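Local structure of Acarbose/maltose binding protein GacH (Streptomyces glaucescens, 3K01) at residues G181-G186 with W242-N247; D187-F192 with P378-M383; P194-E199 with V219-V224; R223-L228 with N385-E390. The protein binds acarbose and an acarbose homolog, and probably maltose, as the solute receptor of an ABC transporter. All coordinates share one frame; numbering follows the deposited sequence.

Contact 1: G181-G186 with W242-N247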
# COMPACT_ATOMS: atom_id res chain seq x y z
N GLY A 181 -15.60 13.62 14.77
CA GLY A 181 -15.82 12.70 13.64
C GLY A 181 -14.61 11.86 13.25
O GLY A 181 -14.71 10.64 13.19
N LEU A 182 -13.50 12.54 12.98
CA LEU A 182 -12.37 11.91 12.31
C LEU A 182 -11.06 12.20 13.01
O LEU A 182 -10.80 13.34 13.42
CB LEU A 182 -12.29 12.47 10.88
CG LEU A 182 -11.15 12.00 9.96
CD1 LEU A 182 -11.25 10.50 9.65
CD2 LEU A 182 -11.05 12.79 8.68
N TYR A 183 -10.19 11.19 13.11
CA TYR A 183 -8.78 11.46 13.38
C TYR A 183 -8.07 11.55 12.06
O TYR A 183 -8.08 10.58 11.32
CB TYR A 183 -8.12 10.38 14.26
CG TYR A 183 -6.73 10.83 14.66
CD1 TYR A 183 -6.52 11.48 15.87
CD2 TYR A 183 -5.65 10.70 13.80
CE1 TYR A 183 -5.26 11.96 16.22
CE2 TYR A 183 -4.39 11.16 14.16
CZ TYR A 183 -4.22 11.77 15.35
OH TYR A 183 -2.96 12.23 15.66
N LEU A 184 -7.51 12.73 11.74
CA LEU A 184 -6.83 12.95 10.47
C LEU A 184 -5.35 12.80 10.77
O LEU A 184 -4.79 13.59 11.55
CB LEU A 184 -7.18 14.34 9.94
CG LEU A 184 -6.54 14.70 8.58
CD1 LEU A 184 -7.45 15.58 7.80
CD2 LEU A 184 -5.20 15.40 8.75
N ARG A 185 -4.70 11.79 10.19
CA ARG A 185 -3.29 11.58 10.44
C ARG A 185 -2.48 12.70 9.80
O ARG A 185 -2.52 12.86 8.58
CB ARG A 185 -2.86 10.23 9.87
CG ARG A 185 -1.37 9.93 9.93
CD ARG A 185 -1.06 9.26 11.22
NE ARG A 185 0.34 8.82 11.40
CZ ARG A 185 0.86 7.66 11.02
NH1 ARG A 185 0.13 6.76 10.38
NH2 ARG A 185 2.13 7.39 11.30
N GLY A 186 -1.75 13.45 10.62
CA GLY A 186 -1.09 14.65 10.10
C GLY A 186 0.40 14.56 9.92
O GLY A 186 0.99 15.53 9.44
N TRP A 242 0.81 7.83 14.80
CA TRP A 242 0.29 6.47 14.82
C TRP A 242 -0.40 6.17 16.17
O TRP A 242 -1.57 5.74 16.24
CB TRP A 242 1.41 5.45 14.54
CG TRP A 242 0.89 4.07 14.70
CD1 TRP A 242 1.06 3.24 15.77
CD2 TRP A 242 0.03 3.42 13.79
NE1 TRP A 242 0.35 2.08 15.56
CE2 TRP A 242 -0.29 2.17 14.35
CE3 TRP A 242 -0.51 3.78 12.54
CZ2 TRP A 242 -1.12 1.24 13.68
CZ3 TRP A 242 -1.33 2.87 11.90
CH2 TRP A 242 -1.61 1.62 12.47
N ASN A 243 0.32 6.38 17.27
CA ASN A 243 -0.26 6.10 18.57
C ASN A 243 -1.41 7.00 18.86
O ASN A 243 -2.43 6.58 19.42
CB ASN A 243 0.78 6.20 19.68
CG ASN A 243 1.77 5.07 19.68
OD1 ASN A 243 2.98 5.29 19.79
ND2 ASN A 243 1.28 3.86 19.59
N ASN A 244 -1.30 8.27 18.51
CA ASN A 244 -2.39 9.19 18.78
C ASN A 244 -3.66 8.77 18.02
O ASN A 244 -4.78 8.80 18.56
CB ASN A 244 -2.01 10.64 18.43
CG ASN A 244 -1.15 11.30 19.50
OD1 ASN A 244 -0.16 12.01 19.18
ND2 ASN A 244 -1.49 11.11 20.73
N MET A 245 -3.50 8.38 16.77
CA MET A 245 -4.64 7.96 15.97
C MET A 245 -5.26 6.68 16.52
O MET A 245 -6.47 6.64 16.73
CB MET A 245 -4.17 7.72 14.54
CG MET A 245 -5.28 7.24 13.65
SD MET A 245 -4.90 7.33 11.90
CE MET A 245 -3.45 6.28 11.86
N GLN A 246 -4.44 5.67 16.77
CA GLN A 246 -4.97 4.41 17.32
C GLN A 246 -5.64 4.63 18.67
O GLN A 246 -6.73 4.12 18.90
CB GLN A 246 -3.86 3.35 17.46
CG GLN A 246 -3.27 2.89 16.12
CD GLN A 246 -4.31 2.27 15.25
OE1 GLN A 246 -4.85 2.90 14.33
NE2 GLN A 246 -4.64 1.02 15.54
N ASN A 247 -5.04 5.43 19.54
CA ASN A 247 -5.64 5.65 20.85
C ASN A 247 -6.96 6.38 20.71
O ASN A 247 -7.94 6.07 21.42
CB ASN A 247 -4.70 6.45 21.77
CG ASN A 247 -3.45 5.68 22.16
OD1 ASN A 247 -3.39 4.47 22.04
ND2 ASN A 247 -2.42 6.40 22.58
O HOH W 1 3.45 8.53 13.72
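Tyr-183, on strand 180-183, and Met-245, on helix 241-251, bring the two backbones to a CA-CA separation of 6.0 Å. No direct hydrogen bond crosses between the segments; they join through an aromatic face, an arginine side chain and one water. The Tyr-183 ring lies flat against the helix backbone: Met-245 CA sits 3.6 Å from the ring centroid, only 10° off the ring normal, a CH-pi contact over the face. Met-245 CB then presses on the ring atom Tyr-183 CD2 at 3.4 Å, while its sulfur stands obliquely to the ring in a Met-aromatic contact. With CG of Tyr-183 anti to the backbone N (chi1 -172°), the phenol reaches past Met-245 until its OH meets CB of Asn-244; that hydroxyl is hydrogen-bonded to Asp-237. Arg-185 bends at its second torsion and lays one guanidinium face over the backbone of Trp-242. Its NH1 lies in the indole plane at the edge, 3.7 Å from CE3 of Trp-242, the two planes 63° apart. A water accepts from both Arg-185 NH2, at 3.0 Å, and Trp-242 N, at 2.9 Å. Asp-187 takes the NE of Arg-185 in a salt bridge, and Trp-191 adds a cation-pi contact. Strand 180-183 pairs in parallel with both 234-235 and 254-259, and helix 241-251 connects those two strands as a beta-alpha-beta crossover.

Contact 2: D187-F192 with P378-M383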
# COMPACT_ATOMS: atom_id res chain seq x y z
N ASP A 187 1.02 13.46 10.35
CA ASP A 187 2.48 13.41 10.43
C ASP A 187 3.06 12.37 9.49
O ASP A 187 4.26 12.08 9.59
CB ASP A 187 2.95 13.13 11.87
CG ASP A 187 2.59 11.73 12.35
OD1 ASP A 187 1.59 11.18 11.86
OD2 ASP A 187 3.30 11.19 13.25
N ASP A 188 2.24 11.78 8.62
CA ASP A 188 2.74 10.74 7.72
C ASP A 188 2.15 11.01 6.32
O ASP A 188 0.93 11.07 6.17
CB ASP A 188 2.37 9.33 8.21
CG ASP A 188 3.01 8.26 7.37
OD1 ASP A 188 2.87 8.30 6.13
OD2 ASP A 188 3.68 7.38 7.97
N PRO A 189 3.02 11.20 5.31
CA PRO A 189 2.56 11.70 4.02
C PRO A 189 1.70 10.70 3.26
O PRO A 189 0.95 11.10 2.39
CB PRO A 189 3.87 11.97 3.28
CG PRO A 189 4.83 11.05 3.88
CD PRO A 189 4.47 10.97 5.34
N TYR A 190 1.78 9.41 3.60
CA TYR A 190 0.95 8.43 2.89
C TYR A 190 -0.54 8.75 3.10
O TYR A 190 -1.36 8.52 2.22
CB TYR A 190 1.31 7.05 3.41
CG TYR A 190 0.88 5.89 2.55
CD1 TYR A 190 1.37 5.74 1.24
CD2 TYR A 190 0.04 4.90 3.05
CE1 TYR A 190 1.05 4.65 0.49
CE2 TYR A 190 -0.32 3.81 2.26
CZ TYR A 190 0.23 3.70 1.00
OH TYR A 190 -0.11 2.62 0.20
N TRP A 191 -0.85 9.33 4.27
CA TRP A 191 -2.22 9.70 4.61
C TRP A 191 -2.70 10.98 3.95
O TRP A 191 -3.88 11.30 4.05
CB TRP A 191 -2.40 9.78 6.13
CG TRP A 191 -2.68 8.42 6.80
CD1 TRP A 191 -3.90 8.02 7.31
CD2 TRP A 191 -1.77 7.33 7.06
NE1 TRP A 191 -3.79 6.76 7.84
CE2 TRP A 191 -2.51 6.30 7.70
CE3 TRP A 191 -0.41 7.12 6.80
CZ2 TRP A 191 -1.92 5.08 8.08
CZ3 TRP A 191 0.17 5.91 7.17
CH2 TRP A 191 -0.58 4.91 7.80
N PHE A 192 -1.81 11.72 3.28
CA PHE A 192 -2.27 12.83 2.47
C PHE A 192 -2.90 12.36 1.16
O PHE A 192 -3.77 13.04 0.60
CB PHE A 192 -1.08 13.77 2.19
CG PHE A 192 -1.41 14.96 1.36
CD1 PHE A 192 -2.22 15.97 1.88
CD2 PHE A 192 -0.91 15.09 0.07
CE1 PHE A 192 -2.50 17.12 1.10
CE2 PHE A 192 -1.20 16.26 -0.70
CZ PHE A 192 -1.99 17.24 -0.18
N PRO A 378 8.65 15.69 0.74
CA PRO A 378 8.11 17.04 0.57
C PRO A 378 6.67 17.16 1.01
O PRO A 378 6.28 18.16 1.62
CB PRO A 378 8.29 17.33 -0.92
CG PRO A 378 9.48 16.44 -1.31
CD PRO A 378 9.20 15.16 -0.53
N ILE A 379 5.86 16.14 0.75
CA ILE A 379 4.49 16.14 1.25
C ILE A 379 4.46 16.15 2.77
O ILE A 379 3.68 16.88 3.37
CB ILE A 379 3.72 14.92 0.73
CG1 ILE A 379 3.56 14.99 -0.78
CG2 ILE A 379 2.35 14.77 1.44
CD1 ILE A 379 2.92 13.73 -1.38
N ARG A 380 5.29 15.33 3.40
CA ARG A 380 5.27 15.27 4.86
C ARG A 380 5.53 16.66 5.43
O ARG A 380 4.80 17.13 6.31
CB ARG A 380 6.32 14.33 5.40
CG ARG A 380 6.25 14.21 6.93
CD ARG A 380 7.52 13.61 7.51
NE ARG A 380 8.65 14.50 7.24
CZ ARG A 380 8.89 15.64 7.90
NH1 ARG A 380 8.11 16.05 8.90
NH2 ARG A 380 9.91 16.39 7.52
N LEU A 381 6.58 17.33 4.94
CA LEU A 381 6.94 18.63 5.46
C LEU A 381 5.85 19.67 5.23
O LEU A 381 5.46 20.41 6.18
CB LEU A 381 8.23 19.08 4.78
CG LEU A 381 8.76 20.43 5.24
CD1 LEU A 381 9.01 20.48 6.76
CD2 LEU A 381 10.01 20.76 4.47
N GLN A 382 5.34 19.74 4.00
CA GLN A 382 4.35 20.72 3.68
C GLN A 382 3.01 20.46 4.34
O GLN A 382 2.35 21.41 4.80
CB GLN A 382 4.20 20.91 2.16
CG GLN A 382 5.50 21.33 1.42
CD GLN A 382 6.18 22.50 2.07
OE1 GLN A 382 5.52 23.48 2.40
NE2 GLN A 382 7.50 22.43 2.22
N MET A 383 2.59 19.19 4.43
CA MET A 383 1.34 18.93 5.13
C MET A 383 1.45 19.31 6.61
O MET A 383 0.48 19.86 7.16
CB MET A 383 0.89 17.47 4.98
CG MET A 383 -0.27 17.09 5.95
SD MET A 383 -0.86 15.40 5.74
CE MET A 383 0.85 14.79 5.48
O HOH W 2 5.60 15.07 10.02
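Pro-189 wedges its ring against helix 376-387: its CB lies 3.6 Å from Arg-380 N and 3.7 Å from Ile-379 CG2, and its CD rests on the CB of Arg-380. The same Ile-379 methyl serves Phe-192, approaching CD2 of that ring at 3.6 Å while the two side chains lie roughly perpendicular. On the next turn of the helix Met-383 runs antiparallel alongside Phe-192, its SD 3.9 Å from Phe-192 CB and oblique to the ring, a Met-aromatic contact. A bend at its last torsion (39°) carries the Met-383 methyl to the CA of Pro-189 and the carbonyl O of Asp-188. Polar contact is indirect: a water donates to Asp-187 O over a long 3.3 Å and accepts from Arg-380 NH1 at 2.9 Å, lying in the guanidinium plane, while Glu-377 forms a salt bridge with Arg-380 NH2. Behind this shell, Asp-188 OD1 accepts from Tyr-190 N at 3.0 Å, an Asx turn that leads into the short 3-10 segment 189-191 and sets Pro-189 and Phe-192 facing the helix. Trp-191 is held by a bond from its NE1 to Val-258 O. The loop between strand 180-183 and helix 193-198 thus packs against helix 376-387, with Tyr-222 of helix 216-230 stacked on Phe-192 and Tyr-404 of helix 393-407 against Ile-379.

Contact 3: P194-E199 with V219-V224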
# COMPACT_ATOMS: atom_id res chain seq x y z
N PRO A 194 -5.02 10.09 -0.01
CA PRO A 194 -6.47 10.03 -0.28
C PRO A 194 -7.10 11.39 -0.57
O PRO A 194 -8.00 11.49 -1.40
CB PRO A 194 -7.03 9.45 1.03
CG PRO A 194 -5.92 8.56 1.52
CD PRO A 194 -4.67 9.39 1.25
N TYR A 195 -6.64 12.43 0.14
CA TYR A 195 -7.16 13.78 -0.11
C TYR A 195 -6.75 14.32 -1.47
O TYR A 195 -7.55 14.98 -2.15
CB TYR A 195 -6.76 14.74 1.03
CG TYR A 195 -7.29 14.23 2.35
CD1 TYR A 195 -8.65 14.23 2.64
CD2 TYR A 195 -6.43 13.70 3.28
CE1 TYR A 195 -9.12 13.71 3.85
CE2 TYR A 195 -6.88 13.19 4.49
CZ TYR A 195 -8.24 13.22 4.75
OH TYR A 195 -8.68 12.66 5.94
N LEU A 196 -5.51 14.05 -1.87
CA LEU A 196 -5.04 14.45 -3.19
C LEU A 196 -5.88 13.76 -4.28
O LEU A 196 -6.40 14.41 -5.19
CB LEU A 196 -3.57 14.12 -3.34
CG LEU A 196 -2.98 14.53 -4.71
CD1 LEU A 196 -3.04 16.05 -4.94
CD2 LEU A 196 -1.57 14.03 -4.79
N TYR A 197 -6.05 12.43 -4.16
CA TYR A 197 -6.82 11.69 -5.16
C TYR A 197 -8.28 12.14 -5.13
O TYR A 197 -8.94 12.20 -6.17
CB TYR A 197 -6.69 10.18 -4.88
CG TYR A 197 -5.28 9.65 -4.89
CD1 TYR A 197 -4.29 10.19 -5.72
CD2 TYR A 197 -4.91 8.61 -4.04
CE1 TYR A 197 -3.00 9.66 -5.73
CE2 TYR A 197 -3.66 8.09 -4.05
CZ TYR A 197 -2.68 8.63 -4.86
OH TYR A 197 -1.41 8.08 -4.87
N GLY A 198 -8.77 12.48 -3.94
CA GLY A 198 -10.16 12.93 -3.82
C GLY A 198 -10.41 14.25 -4.57
O GLY A 198 -11.54 14.55 -4.94
N GLU A 199 -9.35 15.03 -4.76
CA GLU A 199 -9.46 16.26 -5.54
C GLU A 199 -9.14 16.05 -7.00
O GLU A 199 -9.06 17.01 -7.79
CB GLU A 199 -8.55 17.34 -4.94
CG GLU A 199 -8.97 17.78 -3.54
CD GLU A 199 -10.44 18.12 -3.49
OE1 GLU A 199 -10.85 19.01 -4.28
OE2 GLU A 199 -11.20 17.51 -2.71
N VAL A 219 -3.41 22.05 -4.54
CA VAL A 219 -3.72 23.14 -3.62
C VAL A 219 -4.99 22.81 -2.84
O VAL A 219 -5.03 22.94 -1.62
CB VAL A 219 -3.93 24.45 -4.41
CG1 VAL A 219 -4.41 25.57 -3.46
CG2 VAL A 219 -2.66 24.86 -5.14
N ARG A 220 -6.02 22.36 -3.55
CA ARG A 220 -7.28 22.01 -2.90
C ARG A 220 -7.08 20.91 -1.87
O ARG A 220 -7.73 20.93 -0.83
CB ARG A 220 -8.35 21.55 -3.88
CG ARG A 220 -8.94 22.68 -4.73
CD ARG A 220 -10.21 22.23 -5.42
NE ARG A 220 -10.05 21.01 -6.23
CZ ARG A 220 -9.70 20.99 -7.51
NH1 ARG A 220 -9.58 19.84 -8.17
NH2 ARG A 220 -9.49 22.15 -8.15
N ALA A 221 -6.21 19.94 -2.14
CA ALA A 221 -5.99 18.86 -1.18
C ALA A 221 -5.39 19.38 0.13
O ALA A 221 -5.83 18.97 1.23
CB ALA A 221 -5.11 17.81 -1.78
N TYR A 222 -4.39 20.26 0.05
CA TYR A 222 -3.89 20.87 1.27
C TYR A 222 -4.97 21.70 1.97
O TYR A 222 -5.02 21.73 3.22
CB TYR A 222 -2.64 21.71 0.98
CG TYR A 222 -1.38 20.91 0.73
CD1 TYR A 222 -0.78 20.18 1.76
CD2 TYR A 222 -0.76 20.92 -0.53
CE1 TYR A 222 0.41 19.49 1.54
CE2 TYR A 222 0.43 20.23 -0.74
CZ TYR A 222 0.99 19.50 0.29
OH TYR A 222 2.18 18.82 0.14
N ARG A 223 -5.83 22.38 1.20
CA ARG A 223 -6.92 23.13 1.81
C ARG A 223 -7.91 22.22 2.53
O ARG A 223 -8.39 22.56 3.60
CB ARG A 223 -7.64 23.96 0.75
CG ARG A 223 -8.62 24.98 1.31
CD ARG A 223 -9.20 25.87 0.24
NE ARG A 223 -8.16 26.70 -0.35
CZ ARG A 223 -7.80 26.69 -1.64
NH1 ARG A 223 -8.40 25.88 -2.51
NH2 ARG A 223 -6.85 27.51 -2.05
N VAL A 224 -8.22 21.07 1.94
CA VAL A 224 -9.18 20.14 2.55
C VAL A 224 -8.72 19.68 3.92
O VAL A 224 -9.51 19.65 4.88
CB VAL A 224 -9.40 18.91 1.63
CG1 VAL A 224 -10.06 17.72 2.38
CG2 VAL A 224 -10.22 19.29 0.42
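Glu-199, in the loop that follows helix 193-198, and Arg-220 of helix 216-230 tie together two helices of the solute-binding protein fold. The axes of segments 194-198 and 219-224 approach to 8.2 Å, with 127° between their N-to-C directions. Arg-220 grips Glu-199 side-on with two nitrogens, each taking a different oxygen. Its NE gives a salt bridge to Glu-199 OE1 at 2.9 Å, within the guanidinium plane and on the anti lone pair of the oxygen; its NH1 reaches the backbone O of Glu-199, also at 2.9 Å, in the carbonyl plane. The carboxylate stands steeply to the guanidinium, their planes 71° apart. Glu-199 folds back at its second torsion (-50°), which brings its CG beside Ala-221 N and turns OE2 past CG2 of Val-224; OE2 is also hydrogen-bonded outside the two segments. Arg-220 and Ser-288 both bond OE1, and the positive guanidinium would probably favour the charged carboxylate. Between the helices Ala-221 provides the close fit, its small CB packed 3.6 Å from Leu-196 CA and near the backbone O of Tyr-195. The Tyr-195 ring meets the valine obliquely, its CD1 3.8 Å from Val-224 CG1.

Contact 4: R223-L228 with N385-E390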
# COMPACT_ATOMS: atom_id res chain seq x y z
N ARG A 223 -5.83 22.38 1.20
CA ARG A 223 -6.92 23.13 1.81
C ARG A 223 -7.91 22.22 2.53
O ARG A 223 -8.39 22.56 3.60
CB ARG A 223 -7.64 23.96 0.75
CG ARG A 223 -8.62 24.98 1.31
CD ARG A 223 -9.20 25.87 0.24
NE ARG A 223 -8.16 26.70 -0.35
CZ ARG A 223 -7.80 26.69 -1.64
NH1 ARG A 223 -8.40 25.88 -2.51
NH2 ARG A 223 -6.85 27.51 -2.05
N VAL A 224 -8.22 21.07 1.94
CA VAL A 224 -9.18 20.14 2.55
C VAL A 224 -8.72 19.68 3.92
O VAL A 224 -9.51 19.65 4.88
CB VAL A 224 -9.40 18.91 1.63
CG1 VAL A 224 -10.06 17.72 2.38
CG2 VAL A 224 -10.22 19.29 0.42
N ILE A 225 -7.45 19.33 4.06
CA ILE A 225 -7.01 18.80 5.34
C ILE A 225 -7.07 19.88 6.42
O ILE A 225 -7.47 19.61 7.56
CB ILE A 225 -5.62 18.10 5.28
CG1 ILE A 225 -4.46 19.09 5.00
CG2 ILE A 225 -5.65 16.92 4.30
CD1 ILE A 225 -3.09 18.43 5.10
N LYS A 226 -6.69 21.10 6.06
CA LYS A 226 -6.77 22.18 7.05
C LYS A 226 -8.22 22.52 7.41
O LYS A 226 -8.52 22.79 8.58
CB LYS A 226 -6.05 23.41 6.50
CG LYS A 226 -5.87 24.57 7.52
CD LYS A 226 -5.23 24.12 8.81
CE LYS A 226 -4.74 25.30 9.64
NZ LYS A 226 -4.36 24.90 11.04
N ASP A 227 -9.10 22.50 6.43
CA ASP A 227 -10.51 22.74 6.68
C ASP A 227 -11.09 21.67 7.60
O ASP A 227 -11.93 21.98 8.46
CB ASP A 227 -11.33 22.82 5.38
CG ASP A 227 -12.83 22.90 5.64
OD1 ASP A 227 -13.29 23.95 6.10
OD2 ASP A 227 -13.51 21.91 5.37
N LEU A 228 -10.71 20.41 7.42
CA LEU A 228 -11.26 19.37 8.28
C LEU A 228 -10.92 19.62 9.74
O LEU A 228 -11.76 19.44 10.64
CB LEU A 228 -10.75 18.02 7.81
CG LEU A 228 -11.50 17.47 6.59
CD1 LEU A 228 -10.82 16.25 6.03
CD2 LEU A 228 -12.94 17.08 6.95
N ASN A 385 3.29 21.68 7.85
CA ASN A 385 3.31 23.12 7.94
C ASN A 385 1.95 23.74 7.63
O ASN A 385 1.65 24.82 8.14
CB ASN A 385 4.45 23.68 7.09
CG ASN A 385 5.82 23.31 7.64
OD1 ASN A 385 5.95 22.71 8.73
ND2 ASN A 385 6.84 23.64 6.89
N VAL A 386 1.15 23.08 6.79
CA VAL A 386 -0.22 23.52 6.57
C VAL A 386 -1.03 23.30 7.86
O VAL A 386 -1.75 24.19 8.32
CB VAL A 386 -0.87 22.76 5.40
CG1 VAL A 386 -2.40 22.92 5.38
CG2 VAL A 386 -0.26 23.24 4.08
N LEU A 387 -0.92 22.11 8.45
CA LEU A 387 -1.75 21.78 9.62
C LEU A 387 -1.40 22.64 10.82
O LEU A 387 -2.30 22.98 11.60
CB LEU A 387 -1.67 20.29 9.95
CG LEU A 387 -2.37 19.40 8.93
CD1 LEU A 387 -2.01 17.93 9.22
CD2 LEU A 387 -3.89 19.60 8.92
N SER A 388 -0.15 23.04 10.98
CA SER A 388 0.22 23.92 12.09
C SER A 388 -0.14 25.38 11.83
O SER A 388 -0.01 26.21 12.74
CB SER A 388 1.71 23.83 12.35
OG SER A 388 2.41 24.40 11.24
N GLY A 389 -0.52 25.72 10.59
CA GLY A 389 -0.95 27.10 10.27
C GLY A 389 0.14 27.97 9.71
O GLY A 389 -0.11 29.13 9.36
N GLU A 390 1.35 27.43 9.59
CA GLU A 390 2.49 28.20 9.11
C GLU A 390 2.43 28.52 7.63
O GLU A 390 2.84 29.59 7.21
CB GLU A 390 3.76 27.42 9.39
CG GLU A 390 3.94 27.15 10.87
CD GLU A 390 4.92 26.05 11.14
OE1 GLU A 390 5.52 25.57 10.15
OE2 GLU A 390 5.05 25.66 12.33
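Leu-387 O, in the last turn of helix 376-387, accepts a 2.9 Å hydrogen bond from Lys-226 NZ. The ammonium approaches from above the carbonyl plane, 51° out of it, at a C=O...N angle of 126°. To reach it the lysine bends at its second torsion (52°) and then extends, passing its CD and CE alongside Val-386 O, with CE 3.5 Å from that oxygen. Asp-230 adds a weak, long ion pair to the same nitrogen. Nearer the backbone, Lys-226 CB packs 3.8 Å from Val-386 CG1. Ile-225 and Leu-387 lie nearly perpendicular beside this: Leu-387 CD2 lies 4.0 Å from Ile-225 CG1 and 3.8 Å from the backbone O of Ile-225, while CD1 of the isoleucine touches Leu-387 CG. Ile-225 is buried, whereas Leu-387 and Lys-226 are both partly exposed. Beyond Leu-387 the chain turns at Gly-389, whose N bonds Val-386 O at 3.0 Å and whose phi is positive. Glu-390 N makes a weak bond back to Asn-385 O. Lys-226 therefore binds a carbonyl at a helix C-terminus closed by a Schellman motif.

The four contacts form one continuous region on the same side of the chain's centre. Contacts 2, 3 and 4 lie closest, their centres about 11 to 12 Å apart, whereas the centre of contact 1 stands about 14 to 18 Å from those of the others. Helix 216-230 serves contacts 3 and 4, which share Arg-223 and Val-224; helix 376-387 serves contacts 2 and 4. At their common core Phe-192 CD1 of contact 2 lies 4.1 Å from Ile-225 CD1 of contact 4, and Phe-192 CZ lies 3.6 Å from Ala-221 CB of contact 3. Contact 1 joins through Gly-186 CA, 3.5 Å from Leu-387 CD1, and through Leu-184, which packs on Tyr-195, Ile-225 and Leu-387.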